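Local structure of toxin protein (Yersinia entomophaga, 6AQK) at residues F120-G126 with S197-L201; V156-M162 with Y214-Y220. The protein probably acts as a toxin by ADP-ribosylation, being the C-terminal ADP-ribosyltransferase domain of the RHS2 protein. All blocks are in the same frame, centred on the assembly; numbering follows the deposited sequence.

Contacts 1 and 2 lie on the same side of the chain's centre, their own centres about 13 Å apart, and both reach the five-stranded mixed sheet. Their segments alternate along the chain: 120-126, 156-162, 197-201, then 214-220. Contact 1 lays the end of helix 115-124 on strand 192-200, while contact 2 joins the starts of strands 161-167 and 220-226, which are paired in parallel, the latter adjoining strand 192-200. The two meet directly through Arg219, whose NE probably donates to Leu201 O, and through Tyr220, which touches helix 115-124. Chain regions distant in sequence are thus brought together on one side of the probable ADP-ribosyltransferase domain.

Contact 1 of 2, residues F120-G126 with S197-L201; sequences FINESEG and SLQYL
The last turn of a helix packed on the face of a beta-sheet brings Phe120 and Ser124 onto Leu198 and Tyr200, and it illustrates how spacings of four in a helix and two in a strand can be matched. The segments of helix 120-124 and strand 197-200 run in roughly the same direction, 33° apart, with their axes 9.5 Å from one another. Phe120 is the wedge between them. With CG anti to the backbone N (chi1 179°), its ring extends from the helix toward the strand and is covered on both faces. Leu198 CB sits over the centre of one face, 3.7 Å from the ring centroid and only 7° off the normal, a CH-pi contact; Leu198 CD1 reaches to 3.6 Å from Phe120 CB, and the two side chains slide past each other in opposite directions. Ser124 OG lies over the opposite face, while the ring edge abuts the strand backbone, with Tyr200 N in its plane. The Ser124 hydroxyl spends its proton elsewhere: OG donates to Phe120 O, one turn back, over 2.9 Å, from above the carbonyl plane. Ser124 also meets Tyr200: Ser124 CB is 3.7 Å from Tyr200 CG, and Ser124 O lies over one face of the phenol, offset toward the rim. Beyond it the helix ends, Glu125 leaving helical geometry, and the chain bends past the phenol hydroxyl, which is hydrogen-bonded to Lys127 O. Around this pair, Tyr220 of strand 220-226 touches Phe120, Ile121 and Ser124, and Lys133 and Met135 of strand 131-140 pack against Phe120 and Leu198 respectively, so that the helix end spans three adjacent strands.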
loop_
_atom_site.group_PDB
_atom_site.type_symbol
_atom_site.label_atom_id
_atom_site.label_comp_id
_atom_site.label_asym_id
_atom_site.label_seq_id
_atom_site.Cartn_x
_atom_site.Cartn_y
_atom_site.Cartn_z
ATOM N N PHE A 120 0.322 -1.437 18.437
ATOM C CA PHE A 120 -0.886 -2.205 18.638
ATOM C C PHE A 120 -0.529 -3.660 18.586
ATOM O O PHE A 120 -0.997 -4.427 19.423
ATOM C CB PHE A 120 -1.966 -1.822 17.621
ATOM C CG PHE A 120 -3.231 -2.620 17.778
ATOM C CD1 PHE A 120 -4.153 -2.254 18.777
ATOM C CD2 PHE A 120 -3.523 -3.716 16.947
ATOM C CE1 PHE A 120 -5.336 -3.000 18.970
ATOM C CE2 PHE A 120 -4.737 -4.448 17.118
ATOM C CZ PHE A 120 -5.629 -4.069 18.144
ATOM N N ILE A 121 0.304 -4.061 17.615
ATOM C CA ILE A 121 0.759 -5.458 17.514
ATOM C C ILE A 121 1.497 -5.888 18.776
ATOM O O ILE A 121 1.189 -6.956 19.355
ATOM C CB ILE A 121 1.696 -5.679 16.288
ATOM C CG1 ILE A 121 0.846 -5.561 15.004
ATOM C CG2 ILE A 121 2.412 -7.016 16.358
ATOM C CD1 ILE A 121 1.617 -5.608 13.678
ATOM N N ASN A 122 2.475 -5.089 19.171
ATOM C CA ASN A 122 3.193 -5.337 20.442
ATOM C C ASN A 122 2.273 -5.502 21.640
ATOM O O ASN A 122 2.497 -6.407 22.408
ATOM C CB ASN A 122 4.265 -4.275 20.735
ATOM C CG ASN A 122 5.485 -4.408 19.789
ATOM O OD1 ASN A 122 5.794 -5.495 19.266
ATOM N ND2 ASN A 122 6.147 -3.294 19.537
ATOM N N GLU A 123 1.256 -4.664 21.792
ATOM C CA GLU A 123 0.349 -4.796 22.939
ATOM C C GLU A 123 -0.601 -6.000 22.837
ATOM O O GLU A 123 -1.098 -6.475 23.866
ATOM C CB GLU A 123 -0.497 -3.554 23.118
ATOM C CG GLU A 123 0.278 -2.249 23.337
ATOM C CD GLU A 123 -0.584 -1.001 23.139
ATOM O OE1 GLU A 123 -1.814 -1.153 22.950
ATOM O OE2 GLU A 123 -0.036 0.143 23.179
ATOM N N SER A 124 -0.881 -6.469 21.616
ATOM C CA SER A 124 -1.968 -7.407 21.350
ATOM C C SER A 124 -1.548 -8.842 21.195
ATOM O O SER A 124 -2.315 -9.801 21.504
ATOM C CB SER A 124 -2.662 -7.011 20.002
ATOM O OG SER A 124 -3.423 -5.813 20.129
ATOM N N GLU A 125 -0.426 -8.998 20.510
ATOM C CA GLU A 125 0.216 -10.296 20.247
ATOM C C GLU A 125 -0.013 -11.358 21.311
ATOM O O GLU A 125 0.287 -11.102 22.453
ATOM C CB GLU A 125 1.723 -10.048 20.289
ATOM C CG GLU A 125 2.383 -10.310 19.006
ATOM C CD GLU A 125 3.785 -9.791 19.002
ATOM O OE1 GLU A 125 4.301 -9.321 20.054
ATOM O OE2 GLU A 125 4.346 -9.849 17.903
ATOM N N GLY A 126 -0.518 -12.525 20.928
ATOM C CA GLY A 126 -0.670 -13.652 21.841
ATOM C C GLY A 126 -1.812 -13.572 22.840
ATOM O O GLY A 126 -1.956 -14.455 23.666
ATOM N N SER A 197 -9.951 2.154 12.965
ATOM C CA SER A 197 -9.993 1.046 13.943
ATOM C C SER A 197 -8.859 0.075 13.695
ATOM O O SER A 197 -8.551 -0.227 12.497
ATOM C CB SER A 197 -11.295 0.260 13.762
ATOM O OG SER A 197 -11.332 -0.625 14.839
ATOM N N LEU A 198 -8.259 -0.450 14.765
ATOM C CA LEU A 198 -7.341 -1.594 14.666
ATOM C C LEU A 198 -7.976 -2.696 15.436
ATOM O O LEU A 198 -8.518 -2.431 16.536
ATOM C CB LEU A 198 -6.008 -1.315 15.270
ATOM C CG LEU A 198 -5.388 -0.032 14.776
ATOM C CD1 LEU A 198 -4.133 0.176 15.597
ATOM C CD2 LEU A 198 -5.167 -0.099 13.254
ATOM N N GLN A 199 -7.996 -3.884 14.844
ATOM C CA GLN A 199 -8.500 -5.113 15.536
ATOM C C GLN A 199 -7.477 -6.219 15.582
ATOM O O GLN A 199 -6.769 -6.499 14.589
ATOM C CB GLN A 199 -9.688 -5.732 14.855
ATOM C CG GLN A 199 -10.845 -4.812 14.608
ATOM C CD GLN A 199 -12.019 -5.522 13.881
ATOM O OE1 GLN A 199 -12.740 -4.857 13.209
ATOM N NE2 GLN A 199 -12.191 -6.906 14.047
ATOM N N TYR A 200 -7.463 -6.930 16.704
ATOM C CA TYR A 200 -6.630 -8.098 16.865
ATOM C C TYR A 200 -7.516 -9.340 16.915
ATOM O O TYR A 200 -8.572 -9.371 17.566
ATOM C CB TYR A 200 -5.796 -8.012 18.163
ATOM C CG TYR A 200 -5.225 -9.337 18.580
ATOM C CD1 TYR A 200 -4.196 -9.951 17.842
ATOM C CD2 TYR A 200 -5.734 -10.020 19.686
ATOM C CE1 TYR A 200 -3.653 -11.186 18.231
ATOM C CE2 TYR A 200 -5.211 -11.246 20.072
ATOM C CZ TYR A 200 -4.181 -11.826 19.368
ATOM O OH TYR A 200 -3.704 -13.032 19.756
ATOM N N LEU A 201 -7.034 -10.365 16.265
ATOM C CA LEU A 201 -7.773 -11.612 16.097
ATOM C C LEU A 201 -6.881 -12.747 16.540
ATOM O O LEU A 201 -5.908 -13.149 15.838
ATOM C CB LEU A 201 -8.227 -11.785 14.637
ATOM C CG LEU A 201 -9.329 -10.866 14.053
ATOM C CD1 LEU A 201 -9.438 -11.093 12.550
ATOM C CD2 LEU A 201 -10.695 -11.002 14.719
#

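Contact 2 of 2, residues V156-M162 with Y214-Y220; sequences VSGKTIM and YGTSHRY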
loop_
_atom_site.group_PDB
_atom_site.type_symbol
_atom_site.label_atom_id
_atom_site.label_comp_id
_atom_site.label_asym_id
_atom_site.label_seq_id
_atom_site.Cartn_x
_atom_site.Cartn_y
_atom_site.Cartn_z
ATOM N N VAL A 156 -4.523 -11.903 -0.840
ATOM C CA VAL A 156 -4.997 -11.236 0.370
ATOM C C VAL A 156 -5.191 -12.219 1.537
ATOM O O VAL A 156 -4.832 -11.933 2.700
ATOM C CB VAL A 156 -6.335 -10.567 0.076
ATOM C CG1 VAL A 156 -6.915 -9.980 1.341
ATOM C CG2 VAL A 156 -6.155 -9.499 -0.999
ATOM N N SER A 157 -5.854 -13.343 1.245
ATOM C CA SER A 157 -6.435 -14.181 2.307
ATOM C C SER A 157 -5.452 -14.849 3.261
ATOM O O SER A 157 -5.847 -15.150 4.394
ATOM C CB SER A 157 -7.365 -15.274 1.697
ATOM O OG SER A 157 -6.525 -16.149 0.975
ATOM N N GLY A 158 -4.210 -15.063 2.833
ATOM C CA GLY A 158 -3.245 -15.663 3.693
ATOM C C GLY A 158 -2.333 -14.716 4.454
ATOM O O GLY A 158 -1.492 -15.188 5.172
ATOM N N LYS A 159 -2.499 -13.386 4.289
ATOM C CA LYS A 159 -1.645 -12.382 4.920
ATOM C C LYS A 159 -1.995 -12.135 6.352
ATOM O O LYS A 159 -3.170 -12.180 6.730
ATOM C CB LYS A 159 -1.745 -11.047 4.159
ATOM C CG LYS A 159 -1.314 -11.170 2.734
ATOM C CD LYS A 159 0.157 -11.051 2.630
ATOM C CE LYS A 159 0.649 -10.955 1.169
ATOM N NZ LYS A 159 0.344 -12.239 0.517
ATOM N N THR A 160 -0.974 -11.819 7.135
ATOM C CA THR A 160 -1.148 -11.604 8.555
ATOM C C THR A 160 -2.035 -10.390 8.857
ATOM O O THR A 160 -2.800 -10.380 9.853
ATOM C CB THR A 160 0.220 -11.554 9.277
ATOM O OG1 THR A 160 0.937 -12.755 8.983
ATOM C CG2 THR A 160 0.077 -11.405 10.790
ATOM N N ILE A 161 -1.901 -9.343 8.049
ATOM C CA ILE A 161 -2.629 -8.092 8.264
ATOM C C ILE A 161 -3.554 -7.904 7.064
ATOM O O ILE A 161 -3.166 -8.087 5.904
ATOM C CB ILE A 161 -1.641 -6.903 8.365
ATOM C CG1 ILE A 161 -0.707 -7.153 9.555
ATOM C CG2 ILE A 161 -2.369 -5.563 8.499
ATOM C CD1 ILE A 161 0.539 -6.332 9.596
ATOM N N MET A 162 -4.793 -7.535 7.333
ATOM C CA MET A 162 -5.699 -7.183 6.267
ATOM C C MET A 162 -6.247 -5.781 6.525
ATOM O O MET A 162 -6.701 -5.469 7.624
ATOM C CB MET A 162 -6.877 -8.143 6.118
ATOM C CG MET A 162 -7.715 -7.879 4.877
ATOM S SD MET A 162 -9.309 -8.798 4.779
ATOM C CE MET A 162 -10.257 -7.711 5.793
ATOM N N TYR A 214 -13.418 -14.312 5.044
ATOM C CA TYR A 214 -12.180 -13.669 5.534
ATOM C C TYR A 214 -11.080 -14.633 6.009
ATOM O O TYR A 214 -9.989 -14.215 6.348
ATOM C CB TYR A 214 -12.556 -12.698 6.615
ATOM C CG TYR A 214 -13.333 -11.489 6.074
ATOM C CD1 TYR A 214 -12.749 -10.585 5.172
ATOM C CD2 TYR A 214 -14.671 -11.251 6.462
ATOM C CE1 TYR A 214 -13.484 -9.503 4.665
ATOM C CE2 TYR A 214 -15.388 -10.157 5.992
ATOM C CZ TYR A 214 -14.786 -9.285 5.082
ATOM O OH TYR A 214 -15.500 -8.207 4.600
ATOM N N GLY A 215 -11.367 -15.940 6.014
ATOM C CA GLY A 215 -10.436 -16.902 6.490
ATOM C C GLY A 215 -10.119 -16.783 7.965
ATOM O O GLY A 215 -10.832 -16.158 8.761
ATOM N N THR A 216 -9.022 -17.428 8.292
ATOM C CA THR A 216 -8.495 -17.495 9.618
ATOM C C THR A 216 -7.008 -17.149 9.676
ATOM O O THR A 216 -6.378 -17.354 10.713
ATOM C CB THR A 216 -8.696 -18.921 10.180
ATOM O OG1 THR A 216 -7.983 -19.867 9.350
ATOM C CG2 THR A 216 -10.173 -19.223 10.217
ATOM N N SER A 217 -6.445 -16.558 8.608
ATOM C CA SER A 217 -5.052 -16.217 8.639
ATOM C C SER A 217 -4.703 -14.796 9.079
ATOM O O SER A 217 -3.565 -14.559 9.439
ATOM C CB SER A 217 -4.455 -16.479 7.272
ATOM O OG SER A 217 -4.818 -17.721 6.773
ATOM N N HIS A 218 -5.670 -13.847 9.109
ATOM C CA HIS A 218 -5.352 -12.484 9.544
ATOM C C HIS A 218 -5.304 -12.431 11.088
ATOM O O HIS A 218 -6.256 -12.759 11.767
ATOM C CB HIS A 218 -6.431 -11.488 9.038
ATOM C CG HIS A 218 -6.790 -11.662 7.602
ATOM N ND1 HIS A 218 -5.834 -11.807 6.619
ATOM C CD2 HIS A 218 -7.992 -11.724 6.970
ATOM C CE1 HIS A 218 -6.426 -11.962 5.451
ATOM N NE2 HIS A 218 -7.740 -11.932 5.635
ATOM N N ARG A 219 -4.225 -11.946 11.641
ATOM C CA ARG A 219 -4.176 -11.596 13.067
ATOM C C ARG A 219 -4.571 -10.149 13.327
ATOM O O ARG A 219 -4.911 -9.800 14.456
ATOM C CB ARG A 219 -2.768 -11.935 13.674
ATOM C CG ARG A 219 -2.289 -13.372 13.379
ATOM C CD ARG A 219 -2.927 -14.406 14.332
ATOM N NE ARG A 219 -4.375 -14.618 14.249
ATOM C CZ ARG A 219 -4.993 -15.404 13.349
ATOM N NH1 ARG A 219 -6.311 -15.496 13.352
ATOM N NH2 ARG A 219 -4.326 -16.071 12.399
ATOM N N TYR A 220 -4.455 -9.273 12.330
ATOM C CA TYR A 220 -4.721 -7.847 12.501
ATOM C C TYR A 220 -5.552 -7.309 11.321
ATOM O O TYR A 220 -5.289 -7.639 10.164
ATOM C CB TYR A 220 -3.426 -7.012 12.570
ATOM C CG TYR A 220 -2.646 -7.441 13.748
ATOM C CD1 TYR A 220 -2.998 -6.983 14.999
ATOM C CD2 TYR A 220 -1.665 -8.415 13.640
ATOM C CE1 TYR A 220 -2.349 -7.432 16.130
ATOM C CE2 TYR A 220 -0.996 -8.913 14.774
ATOM C CZ TYR A 220 -1.370 -8.402 16.023
ATOM O OH TYR A 220 -0.784 -8.820 17.213
HETATM O O HOH W 1 -7.354 -15.142 6.415
#
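The imidazole of His218 is enclosed on both faces and held at its edge. Met162 CB lies over the centre of one face, 3.7 Å from the ring centroid and almost on its normal, a CH-pi contact; a water covers the centre of the opposite face. At the edge, ND1 of His218 donates to Lys159 O over 2.7 Å in a nearly straight bond (163°), the oxygen close to the ring plane and the nitrogen in the carbonyl plane. Val156 O also stands in the ring plane, 3.2 Å from His218 CE1. Together these contacts fix the rotation of the ring. In a second flat group, the guanidinium of Arg219 grips Thr216 O end-on with NH1 and NH2, the oxygen in its plane, within the same segment; its NE is engaged by Leu201. The covering water donates to Tyr214 O, accepts from Ser217 N and lies unusually close to Ser157 O. Met162 leaves the backbone extended, CG anti to N, then bends at chi3 (82°); CE is 3.9 Å from Tyr214 CD1, an apolar contact, and SD makes an oblique Met-aromatic contact with the same ring, 5.1 Å from its centroid. Tyr220 N donates to Thr160 O at 3.2 Å, and Tyr220 O accepts from Met162 N at 2.9 Å; Arg219 N is an extra donor to Thr160 O. Tyr220, bonding through both its N and its O to the residues flanking Ile161, makes a parallel beta bridge, here the place where strands 161-167 and 220-226 begin their pairing in the mixed sheet.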